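Local coordinates for protein biliverdin reductase (Synechocystis sp., PDB 5B3V) that probably reduces biliverdin IX alpha to bilirubin with NADPH, and binds both NADP and biliverdin in its active-site cleft, at residues T82-H87 / Q176-P181; L103-A108 / A185-S190; V130-L135 / L304-E309. All blocks are in the same frame, centred on the assembly; numbering follows the deposited sequence.

Interaction 1. Residues T82-H87 / Q176-P181; sequences TINQLH and QQFGFP. With NAP (NADP nicotinamide-adenine-dinucleotide phosphate), chain E.
Asn-84 presents its amide to the end of helix 175-178, where ND2 donates to Phe-178 O (3.1 Å). The bond is nearly straight (168°) and runs in the carbonyl plane onto a lone pair, so the amide is fixed in its rotation. The amide lies alongside the Phe-178 ring, their planes 24° apart. Asparagine suits this place because its other end, OD1, comes to 2.8 Å from O3D of NADP, so that one side chain meets both the cofactor ribose and the helix 175-178 carbonyl. One residue on, Gln-85 N donates to Gln-177 O (3.1 Å); carbonyls at a helix's last turn lack further helical amides and can accept these. Beside this bond, Ile-83 CD1 packs on Gln-177 CG (3.6 Å), while its CG2 branch lies against the adenine. This inner half is close and largely buried, with Ile-83, Asn-84 and Phe-178 enclosed. The outer half is looser: extended Gln-85 crosses Gln-176, their amides turned 83° apart, with NE2 of Gln-85 3.6 Å from OE1 of Gln-176, toward solvent. Gly-179 leaves the helix with positive phi; at these backbone angles a side chain would press on the carbonyl O of Phe-178, which calls for glycine. The contact joins the loop between strand 77-80 and helix 87-96 of the Rossmann domain to helix 175-178, with Trp-171 and Ala-184 of helix 181-184 flanking Asn-84 and strand 233-241 lying against Phe-178.

Interaction 2. Residues L103-A108 / A185-S190; sequences LEYPLA and ALSRIS. With BLA (biliverdine IX alpha), chain G.
Tyr-105 and Ser-187 bring their hydroxyls together, OH to OG at 2.8 Å, next to the two propionates of one biliverdin. Tyr-105 OH donates to O1A of the pigment (3.1 Å), which lies at the ring's edge and in its plane, while Ser-187 OG donates to O2D of the other propionate (2.9 Å). The tyrosine adopts chi1 68°, with CG between its backbone N and carbonyl carbon; this carries the ring across to the start of helix 186-196, where Ser-187 N sits over one face. Serine is short enough to bring OG to the propionate from the helix's first turn. Leu-186 slides past the ring in the opposite direction, its CB 4.0 Å from Tyr-105 CD1, and its CD2 branch leads on toward Pro-106 CA. Arg-188 folds at chi2 (-55°), bringing its guanidinium edge-on to the propionate: NH1 donates to O1A (2.8 Å, 159°) and NH2 to O2A (3.3 Å). Ala-185 CB covers part of one guanidinium face, and Thr-160 holds NE, so the group is positioned from behind. O1A thus receives bonds from both Tyr-105 and Arg-188, and the nearby helix start would probably favour the negative carboxylates further. A phenylalanine at Tyr-105 would probably leave O1A to the arginine alone and the Ser-187 hydroxyl without its close neighbour. A cis peptide precedes Pro-106; Glu-Tyr-Pro probably occupies the place of the Glu-Lys-Pro motif of many Gfo/Idh/MocA relatives, with tyrosine in place of the lysine. The contact sits where the loop following strand 100-104 packs on the start of helix 186-196, with strand 128-131 beside Tyr-105, helix 308-324 against Leu-186, and strand 233-241 behind Arg-188.

Interaction 3. Residues V130-L135 / L304-E309; sequences VEHIEL and LYVDLE. With BLA (biliverdine IX alpha), chain G.
Val-130 opens the contact, its CG2 meeting Leu-308 CD1 at 3.9 Å with the two side chains at about a right angle, while Val-130 O lies against Val-306 CG1. Branched aliphatic chains suit this buried edge of the Rossmann sheet. The CB of Glu-131 points away from segment 304-309; its bent chain brings OE2 back to accept from Ile-133 N (2.8 Å) with the anti lone pair, bracing the turn that follows the strand. His-132 carries the polar link: its backbone N donates to Tyr-305 OH (2.8 Å, 168°), and the edge of the tyrosine ring runs beside His-132 O. In Tyr-305, CG lies between the backbone N and carbonyl carbon (chi1 66°), which swings the ring toward the backbone of His-132; its OH is also bonded to Asp-290. The His-132 ring, touched by Val-306 CG2, is gripped at both nitrogens: ND1 donates to Glu-134 OE2 (2.9 Å) on its syn lone pair, and NE2 bonds to Ser-311. Ile-133 faces the pigment, with CD1 3.9 Å from C3D of biliverdin. Leu-135 ends the walk, its CD1 against Val-306 CG2 (3.9 Å). The chemistry implies a turn fixed from two sides: apolar packing closes the surface toward 304-309, while Tyr-305 satisfies a buried amide and the histidine-carboxylate pair holds Glu-134, whose CB lies beside a biliverdin propionate.

How the interactions relate
Interaction 1 is partly buried, and its glutamine side meets solvent; interaction 2 lies near the centre of the chain, and interaction 3 is buried but farther out, with Tyr-305 and Leu-308 partly exposed. All three join the Rossmann half to the C-terminal half. Interaction 1 does so at the cofactor through amide and backbone bonds, interaction 2 at the pigment carboxylates through hydroxyls and an arginine, interaction 3 mostly by aliphatic packing around one buried polar link. Interactions 2 and 3 use neighbouring strands, 100-104 and 128-131, bridged by Leu-103 O and Glu-131 N, and meet again at Ser-190 and Glu-134. His-87 ND1 reaches Pro-106 O, linking interactions 1 and 2; 1 and 3 do not touch.

Interaction 1. Residues T82-H87 / Q176-P181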
# COMPACT_ATOMS: atom_id res chain seq x y z
N THR A 82 6.83 8.46 3.31
CA THR A 82 7.68 8.30 4.48
C THR A 82 7.13 7.16 5.35
O THR A 82 6.22 6.42 4.95
CB THR A 82 7.77 9.61 5.26
OG1 THR A 82 8.59 9.43 6.43
CG2 THR A 82 6.38 10.07 5.69
N ILE A 83 7.68 7.03 6.56
CA ILE A 83 7.29 5.93 7.43
C ILE A 83 5.80 6.02 7.75
O ILE A 83 5.21 7.11 7.80
CB ILE A 83 8.14 5.93 8.72
CG1 ILE A 83 7.87 7.20 9.53
CG2 ILE A 83 9.61 5.82 8.38
CD1 ILE A 83 8.45 7.17 10.92
N ASN A 84 5.18 4.85 7.95
CA ASN A 84 3.73 4.77 8.09
C ASN A 84 3.21 5.67 9.21
O ASN A 84 2.16 6.30 9.07
CB ASN A 84 3.30 3.32 8.34
CG ASN A 84 3.51 2.44 7.14
OD1 ASN A 84 3.54 2.91 6.00
ND2 ASN A 84 3.66 1.14 7.38
N GLN A 85 3.94 5.73 10.32
CA GLN A 85 3.45 6.42 11.51
C GLN A 85 3.17 7.89 11.24
O GLN A 85 2.32 8.50 11.90
CB GLN A 85 4.46 6.26 12.65
CG GLN A 85 4.09 6.96 13.95
CD GLN A 85 5.19 6.84 14.99
OE1 GLN A 85 6.37 6.74 14.66
NE2 GLN A 85 4.80 6.84 16.26
N LEU A 86 3.87 8.48 10.27
CA LEU A 86 3.74 9.90 9.98
C LEU A 86 2.67 10.21 8.94
O LEU A 86 2.39 11.39 8.71
CB LEU A 86 5.08 10.47 9.51
CG LEU A 86 6.16 10.62 10.58
CD1 LEU A 86 7.41 11.25 9.98
CD2 LEU A 86 5.64 11.43 11.75
N HIS A 87 2.07 9.19 8.31
CA HIS A 87 1.10 9.43 7.25
C HIS A 87 -0.05 10.30 7.72
O HIS A 87 -0.40 11.31 7.09
CB HIS A 87 0.57 8.11 6.69
CG HIS A 87 1.57 7.35 5.88
ND1 HIS A 87 1.19 6.45 4.90
CD2 HIS A 87 2.92 7.35 5.89
CE1 HIS A 87 2.27 5.92 4.35
NE2 HIS A 87 3.33 6.45 4.94
N GLN A 176 6.04 1.01 16.41
CA GLN A 176 5.34 2.29 16.32
C GLN A 176 5.40 2.88 14.91
O GLN A 176 4.40 3.42 14.42
CB GLN A 176 5.93 3.28 17.32
CG GLN A 176 5.44 3.08 18.74
CD GLN A 176 4.09 3.72 18.97
OE1 GLN A 176 3.99 4.93 19.15
NE2 GLN A 176 3.03 2.91 18.94
N GLN A 177 6.56 2.81 14.25
CA GLN A 177 6.72 3.45 12.95
C GLN A 177 6.11 2.63 11.83
O GLN A 177 5.67 3.20 10.82
CB GLN A 177 8.20 3.72 12.68
CG GLN A 177 8.82 4.77 13.59
CD GLN A 177 10.31 4.59 13.80
OE1 GLN A 177 10.88 5.11 14.75
NE2 GLN A 177 10.94 3.84 12.89
N PHE A 178 6.08 1.31 11.97
CA PHE A 178 5.47 0.43 10.99
C PHE A 178 3.97 0.27 11.23
O PHE A 178 3.18 0.29 10.28
CB PHE A 178 6.16 -0.94 11.02
CG PHE A 178 5.89 -1.81 9.83
CD1 PHE A 178 6.07 -1.33 8.54
CD2 PHE A 178 5.52 -3.13 9.99
CE1 PHE A 178 5.84 -2.13 7.44
CE2 PHE A 178 5.29 -3.95 8.90
CZ PHE A 178 5.45 -3.45 7.62
N GLY A 179 3.57 0.13 12.49
CA GLY A 179 2.18 -0.10 12.82
C GLY A 179 1.83 -1.57 12.80
O GLY A 179 2.69 -2.45 12.65
N PHE A 180 0.54 -1.85 12.98
CA PHE A 180 0.07 -3.22 12.90
C PHE A 180 0.40 -3.79 11.53
O PHE A 180 0.10 -3.15 10.51
CB PHE A 180 -1.43 -3.29 13.18
CG PHE A 180 -1.98 -4.69 13.17
CD1 PHE A 180 -1.62 -5.60 14.16
CD2 PHE A 180 -2.85 -5.10 12.18
CE1 PHE A 180 -2.12 -6.89 14.14
CE2 PHE A 180 -3.36 -6.38 12.16
CZ PHE A 180 -2.99 -7.28 13.15
N PRO A 181 1.03 -4.97 11.45
CA PRO A 181 1.55 -5.44 10.16
C PRO A 181 0.51 -5.53 9.05
O PRO A 181 0.84 -5.24 7.89
CB PRO A 181 2.13 -6.82 10.51
CG PRO A 181 2.50 -6.70 11.95
CD PRO A 181 1.45 -5.83 12.57
PA NAP E . 12.07 3.27 2.51
O1A NAP E . 12.75 3.02 1.23
O2A NAP E . 12.65 2.75 3.76
O5B NAP E . 11.93 4.87 2.66
C5B NAP E . 11.53 5.58 3.84
C4B NAP E . 12.05 7.05 3.85
O4B NAP E . 12.05 6.69 5.28
C3B NAP E . 13.46 7.70 3.97
O3B NAP E . 13.34 9.13 3.97
C2B NAP E . 13.78 7.14 5.31
O2B NAP E . 14.97 7.65 6.00
C1B NAP E . 12.56 7.80 5.96
N9A NAP E . 12.55 7.44 7.38
C8A NAP E . 13.05 6.31 7.88
N7A NAP E . 12.91 6.36 9.21
C5A NAP E . 12.36 7.53 9.52
C6A NAP E . 12.02 8.05 10.71
N6A NAP E . 12.27 7.28 11.77
N1A NAP E . 11.47 9.26 10.83
C2A NAP E . 11.24 10.00 9.66
N3A NAP E . 11.60 9.44 8.43
C4A NAP E . 12.17 8.22 8.40
O3 NAP E . 10.57 2.65 2.42
PN NAP E . 9.50 2.65 1.20
O1N NAP E . 9.22 1.24 0.85
O2N NAP E . 9.97 3.59 0.17
O5D NAP E . 8.18 3.26 1.89
C5D NAP E . 7.60 4.56 1.85
C4D NAP E . 6.14 4.43 2.39
O4D NAP E . 6.12 3.46 1.25
C3D NAP E . 5.38 3.40 3.27
O3D NAP E . 4.01 3.78 3.37
C2D NAP E . 5.52 2.20 2.40
O2D NAP E . 4.70 1.13 2.89
C1D NAP E . 4.84 2.84 1.24
N1N NAP E . 4.80 1.89 0.12
C2N NAP E . 6.00 1.43 -0.42
C3N NAP E . 5.99 0.53 -1.47
C7N NAP E . 7.19 0.10 -2.02
O7N NAP E . 8.27 0.40 -1.52
N7N NAP E . 7.06 -0.69 -3.07
C4N NAP E . 4.79 0.10 -2.02
C5N NAP E . 3.59 0.55 -1.49
C6N NAP E . 3.59 1.44 -0.42
P2B NAP E . 16.50 7.46 5.60
O1X NAP E . 17.11 7.24 6.92
O2X NAP E . 16.51 6.32 4.68
O3X NAP E . 16.84 8.76 4.97

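Interaction 2. Residues L103-A108 / A185-S190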
# COMPACT_ATOMS: atom_id res chain seq x y z
N LEU A 103 -0.72 9.72 -1.12
CA LEU A 103 -0.07 8.88 -0.12
C LEU A 103 0.23 7.51 -0.69
O LEU A 103 -0.55 6.96 -1.47
CB LEU A 103 -0.93 8.72 1.14
CG LEU A 103 -1.12 9.89 2.11
CD1 LEU A 103 -2.59 10.19 2.29
CD2 LEU A 103 -0.47 9.56 3.44
N GLU A 104 1.38 6.97 -0.30
CA GLU A 104 1.62 5.54 -0.38
C GLU A 104 0.91 4.87 0.78
O GLU A 104 0.89 5.40 1.89
CB GLU A 104 3.12 5.26 -0.32
CG GLU A 104 3.80 5.05 -1.67
CD GLU A 104 3.70 6.25 -2.59
OE1 GLU A 104 4.41 7.25 -2.35
OE2 GLU A 104 2.91 6.19 -3.55
N TYR A 105 0.29 3.72 0.52
CA TYR A 105 -0.50 3.07 1.56
C TYR A 105 0.38 2.67 2.74
O TYR A 105 1.57 2.41 2.56
CB TYR A 105 -1.26 1.85 1.00
CG TYR A 105 -0.43 0.66 0.58
CD1 TYR A 105 0.16 -0.18 1.52
CD2 TYR A 105 -0.27 0.34 -0.77
CE1 TYR A 105 0.90 -1.28 1.14
CE2 TYR A 105 0.47 -0.76 -1.16
CZ TYR A 105 1.05 -1.56 -0.20
OH TYR A 105 1.79 -2.66 -0.59
N PRO A 106 -0.19 2.63 3.96
CA PRO A 106 -1.59 2.88 4.30
C PRO A 106 -1.95 4.36 4.38
O PRO A 106 -1.07 5.20 4.58
CB PRO A 106 -1.73 2.23 5.68
CG PRO A 106 -0.39 2.43 6.29
CD PRO A 106 0.60 2.27 5.15
N LEU A 107 -3.23 4.66 4.19
CA LEU A 107 -3.75 6.00 4.43
C LEU A 107 -3.34 6.50 5.81
O LEU A 107 -2.72 7.56 5.95
CB LEU A 107 -5.27 5.99 4.26
CG LEU A 107 -6.11 7.19 4.71
CD1 LEU A 107 -5.65 8.46 4.02
CD2 LEU A 107 -7.58 6.93 4.44
N ALA A 108 -3.68 5.73 6.84
CA ALA A 108 -3.27 6.02 8.20
C ALA A 108 -3.11 4.69 8.93
O ALA A 108 -3.35 3.62 8.36
CB ALA A 108 -4.28 6.93 8.90
N ALA A 185 0.85 -3.66 5.70
CA ALA A 185 0.79 -4.46 4.48
C ALA A 185 -0.65 -4.54 3.98
O ALA A 185 -1.22 -5.61 3.75
CB ALA A 185 1.38 -5.84 4.71
N LEU A 186 -1.24 -3.35 3.79
CA LEU A 186 -2.64 -3.22 3.42
C LEU A 186 -2.97 -3.90 2.10
O LEU A 186 -4.12 -4.28 1.88
CB LEU A 186 -2.99 -1.73 3.35
CG LEU A 186 -4.43 -1.27 3.52
CD1 LEU A 186 -4.75 -1.18 5.00
CD2 LEU A 186 -4.65 0.07 2.84
N SER A 187 -1.98 -4.09 1.23
CA SER A 187 -2.22 -4.65 -0.09
C SER A 187 -2.70 -6.10 -0.04
O SER A 187 -3.32 -6.57 -1.00
CB SER A 187 -0.95 -4.55 -0.94
OG SER A 187 0.18 -4.96 -0.19
N ARG A 188 -2.42 -6.82 1.05
CA ARG A 188 -2.92 -8.18 1.19
C ARG A 188 -4.44 -8.20 1.27
O ARG A 188 -5.10 -8.92 0.52
CB ARG A 188 -2.32 -8.84 2.44
CG ARG A 188 -0.82 -8.64 2.62
CD ARG A 188 -0.03 -9.11 1.41
NE ARG A 188 1.40 -8.98 1.64
CZ ARG A 188 2.08 -7.85 1.51
NH1 ARG A 188 1.44 -6.74 1.14
NH2 ARG A 188 3.38 -7.82 1.74
N ILE A 189 -5.01 -7.40 2.18
CA ILE A 189 -6.46 -7.35 2.34
C ILE A 189 -7.09 -6.65 1.14
O ILE A 189 -8.10 -7.12 0.59
CB ILE A 189 -6.82 -6.66 3.66
CG1 ILE A 189 -6.42 -7.53 4.85
CG2 ILE A 189 -8.30 -6.32 3.71
CD1 ILE A 189 -6.49 -6.81 6.16
N SER A 190 -6.51 -5.53 0.71
CA SER A 190 -7.01 -4.72 -0.40
C SER A 190 -7.36 -5.56 -1.62
O SER A 190 -8.40 -5.34 -2.25
CB SER A 190 -5.96 -3.68 -0.79
OG SER A 190 -6.12 -3.28 -2.14
CHA BLA G . 5.19 -3.36 -1.40
NA BLA G . 7.59 -2.91 -0.59
C1A BLA G . 6.27 -2.83 -0.42
C2A BLA G . 6.02 -2.24 0.76
C3A BLA G . 7.19 -1.92 1.29
C4A BLA G . 8.16 -2.34 0.48
CMA BLA G . 7.41 -1.21 2.64
CAA BLA G . 4.66 -1.89 1.39
CBA BLA G . 4.23 -2.78 2.59
CGA BLA G . 4.06 -4.26 2.23
O1A BLA G . 3.14 -4.54 1.43
O2A BLA G . 4.80 -5.08 2.81
CHB BLA G . 9.66 -2.16 0.79
NB BLA G . 10.34 -3.86 -1.03
C1B BLA G . 10.62 -3.06 -0.01
C2B BLA G . 11.93 -3.13 0.24
C3B BLA G . 12.47 -3.98 -0.63
C4B BLA G . 11.49 -4.44 -1.41
CMB BLA G . 12.68 -2.36 1.32
OB BLA G . 11.52 -5.32 -2.45
CAB BLA G . 13.77 -4.27 -0.64
CBB BLA G . 14.28 -5.26 -1.70
NC BLA G . 9.70 -2.56 -3.74
C1C BLA G . 11.00 -2.29 -3.62
C2C BLA G . 11.65 -2.77 -4.68
C3C BLA G . 10.74 -3.35 -5.49
C4C BLA G . 9.56 -3.21 -4.89
CMC BLA G . 13.18 -2.62 -4.82
OC BLA G . 11.50 -1.63 -2.55
CAC BLA G . 10.85 -3.98 -6.67
CBC BLA G . 12.20 -4.12 -7.38
CHD BLA G . 8.25 -3.74 -5.49
ND BLA G . 6.99 -3.46 -3.24
C1D BLA G . 7.04 -3.75 -4.54
C2D BLA G . 5.82 -4.06 -4.94
C3D BLA G . 5.00 -3.97 -3.90
C4D BLA G . 5.72 -3.59 -2.84
CMD BLA G . 5.42 -4.47 -6.36
CAD BLA G . 3.50 -4.28 -4.02
CBD BLA G . 3.25 -5.64 -3.38
CGD BLA G . 1.81 -6.12 -3.52
O1D BLA G . 1.39 -6.23 -4.68
O2D BLA G . 1.22 -6.46 -2.47

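Interaction 3. Residues V130-L135 / L304-E309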
# COMPACT_ATOMS: atom_id res chain seq x y z
N VAL A 130 -4.78 7.53 -2.22
CA VAL A 130 -3.86 6.52 -1.70
C VAL A 130 -3.44 5.62 -2.85
O VAL A 130 -4.28 5.08 -3.57
CB VAL A 130 -4.49 5.70 -0.56
CG1 VAL A 130 -3.51 4.64 -0.07
CG2 VAL A 130 -4.90 6.62 0.58
N GLU A 131 -2.13 5.48 -3.03
CA GLU A 131 -1.61 4.61 -4.07
C GLU A 131 -1.82 3.15 -3.69
O GLU A 131 -1.66 2.76 -2.52
CB GLU A 131 -0.12 4.90 -4.29
CG GLU A 131 0.71 3.76 -4.87
CD GLU A 131 1.16 2.76 -3.82
OE1 GLU A 131 1.62 3.20 -2.75
OE2 GLU A 131 1.02 1.55 -4.06
N HIS A 132 -2.18 2.33 -4.68
CA HIS A 132 -2.36 0.88 -4.49
C HIS A 132 -1.84 0.18 -5.74
O HIS A 132 -2.60 -0.21 -6.63
CB HIS A 132 -3.82 0.53 -4.22
CG HIS A 132 -4.26 0.86 -2.83
ND1 HIS A 132 -4.16 -0.04 -1.78
CD2 HIS A 132 -4.81 1.98 -2.30
CE1 HIS A 132 -4.63 0.52 -0.68
NE2 HIS A 132 -5.02 1.75 -0.97
N ILE A 133 -0.51 -0.01 -5.80
CA ILE A 133 0.12 -0.63 -6.96
C ILE A 133 -0.12 -2.12 -7.05
O ILE A 133 0.12 -2.71 -8.11
CB ILE A 133 1.64 -0.35 -6.96
CG1 ILE A 133 2.30 -0.85 -5.67
CG2 ILE A 133 1.92 1.13 -7.19
CD1 ILE A 133 3.80 -0.64 -5.63
N GLU A 134 -0.59 -2.76 -5.97
CA GLU A 134 -0.97 -4.17 -6.07
C GLU A 134 -2.17 -4.36 -6.98
O GLU A 134 -2.37 -5.47 -7.50
CB GLU A 134 -1.27 -4.76 -4.69
CG GLU A 134 -2.63 -4.39 -4.11
CD GLU A 134 -2.65 -3.01 -3.47
OE1 GLU A 134 -1.69 -2.24 -3.68
OE2 GLU A 134 -3.61 -2.71 -2.74
N LEU A 135 -2.98 -3.32 -7.18
CA LEU A 135 -4.12 -3.41 -8.08
C LEU A 135 -3.76 -3.14 -9.53
O LEU A 135 -4.62 -3.31 -10.40
CB LEU A 135 -5.22 -2.43 -7.64
CG LEU A 135 -5.89 -2.67 -6.29
CD1 LEU A 135 -7.07 -1.73 -6.12
CD2 LEU A 135 -6.32 -4.12 -6.15
N LEU A 304 -9.56 7.84 -11.10
CA LEU A 304 -8.41 7.06 -10.66
C LEU A 304 -8.76 5.57 -10.60
O LEU A 304 -9.91 5.18 -10.40
CB LEU A 304 -7.93 7.55 -9.30
CG LEU A 304 -7.19 8.89 -9.37
CD1 LEU A 304 -7.26 9.62 -8.04
CD2 LEU A 304 -5.75 8.67 -9.79
N TYR A 305 -7.73 4.74 -10.79
CA TYR A 305 -7.93 3.30 -10.87
C TYR A 305 -8.43 2.71 -9.56
O TYR A 305 -9.04 1.63 -9.57
CB TYR A 305 -6.63 2.61 -11.28
CG TYR A 305 -5.54 2.73 -10.24
CD1 TYR A 305 -4.71 3.84 -10.20
CD2 TYR A 305 -5.34 1.73 -9.30
CE1 TYR A 305 -3.72 3.96 -9.26
CE2 TYR A 305 -4.35 1.84 -8.35
CZ TYR A 305 -3.54 2.95 -8.33
OH TYR A 305 -2.54 3.07 -7.39
N VAL A 306 -8.17 3.37 -8.44
CA VAL A 306 -8.66 2.96 -7.13
C VAL A 306 -9.38 4.15 -6.51
O VAL A 306 -9.00 5.30 -6.71
CB VAL A 306 -7.52 2.45 -6.22
CG1 VAL A 306 -6.54 3.58 -5.89
CG2 VAL A 306 -8.07 1.83 -4.94
N ASP A 307 -10.44 3.86 -5.78
CA ASP A 307 -11.15 4.89 -5.04
C ASP A 307 -10.56 5.03 -3.65
O ASP A 307 -10.04 4.08 -3.07
CB ASP A 307 -12.64 4.56 -4.93
CG ASP A 307 -13.35 4.62 -6.27
OD1 ASP A 307 -12.83 5.29 -7.18
OD2 ASP A 307 -14.44 4.02 -6.40
N LEU A 308 -10.61 6.26 -3.12
CA LEU A 308 -10.24 6.48 -1.73
C LEU A 308 -11.14 5.68 -0.80
O LEU A 308 -10.70 5.19 0.24
CB LEU A 308 -10.32 7.97 -1.40
CG LEU A 308 -9.98 8.34 0.05
CD1 LEU A 308 -8.57 7.91 0.40
CD2 LEU A 308 -10.18 9.82 0.28
N GLU A 309 -12.41 5.52 -1.18
CA GLU A 309 -13.35 4.72 -0.39
C GLU A 309 -12.85 3.29 -0.24
O GLU A 309 -12.94 2.70 0.85
CB GLU A 309 -14.73 4.75 -1.06
CG GLU A 309 -15.88 4.39 -0.14
CD GLU A 309 -16.16 5.46 0.89
OE1 GLU A 309 -15.82 5.26 2.08
OE2 GLU A 309 -16.72 6.51 0.51
CHA BLA G . 5.19 -3.36 -1.40
NA BLA G . 7.59 -2.91 -0.59
C1A BLA G . 6.27 -2.83 -0.42
C2A BLA G . 6.02 -2.24 0.76
C3A BLA G . 7.19 -1.92 1.29
C4A BLA G . 8.16 -2.34 0.48
CMA BLA G . 7.41 -1.21 2.64
CAA BLA G . 4.66 -1.89 1.39
CBA BLA G . 4.23 -2.78 2.59
CGA BLA G . 4.06 -4.26 2.23
O1A BLA G . 3.14 -4.54 1.43
O2A BLA G . 4.80 -5.08 2.81
CHB BLA G . 9.66 -2.16 0.79
NB BLA G . 10.34 -3.86 -1.03
C1B BLA G . 10.62 -3.06 -0.01
C2B BLA G . 11.93 -3.13 0.24
C3B BLA G . 12.47 -3.98 -0.63
C4B BLA G . 11.49 -4.44 -1.41
CMB BLA G . 12.68 -2.36 1.32
OB BLA G . 11.52 -5.32 -2.45
CAB BLA G . 13.77 -4.27 -0.64
CBB BLA G . 14.28 -5.26 -1.70
NC BLA G . 9.70 -2.56 -3.74
C1C BLA G . 11.00 -2.29 -3.62
C2C BLA G . 11.65 -2.77 -4.68
C3C BLA G . 10.74 -3.35 -5.49
C4C BLA G . 9.56 -3.21 -4.89
CMC BLA G . 13.18 -2.62 -4.82
OC BLA G . 11.50 -1.63 -2.55
CAC BLA G . 10.85 -3.98 -6.67
CBC BLA G . 12.20 -4.12 -7.38
CHD BLA G . 8.25 -3.74 -5.49
ND BLA G . 6.99 -3.46 -3.24
C1D BLA G . 7.04 -3.75 -4.54
C2D BLA G . 5.82 -4.06 -4.94
C3D BLA G . 5.00 -3.97 -3.90
C4D BLA G . 5.72 -3.59 -2.84
CMD BLA G . 5.42 -4.47 -6.36
CAD BLA G . 3.50 -4.28 -4.02
CBD BLA G . 3.25 -5.64 -3.38
CGD BLA G . 1.81 -6.12 -3.52
O1D BLA G . 1.39 -6.23 -4.68
O2D BLA G . 1.22 -6.46 -2.47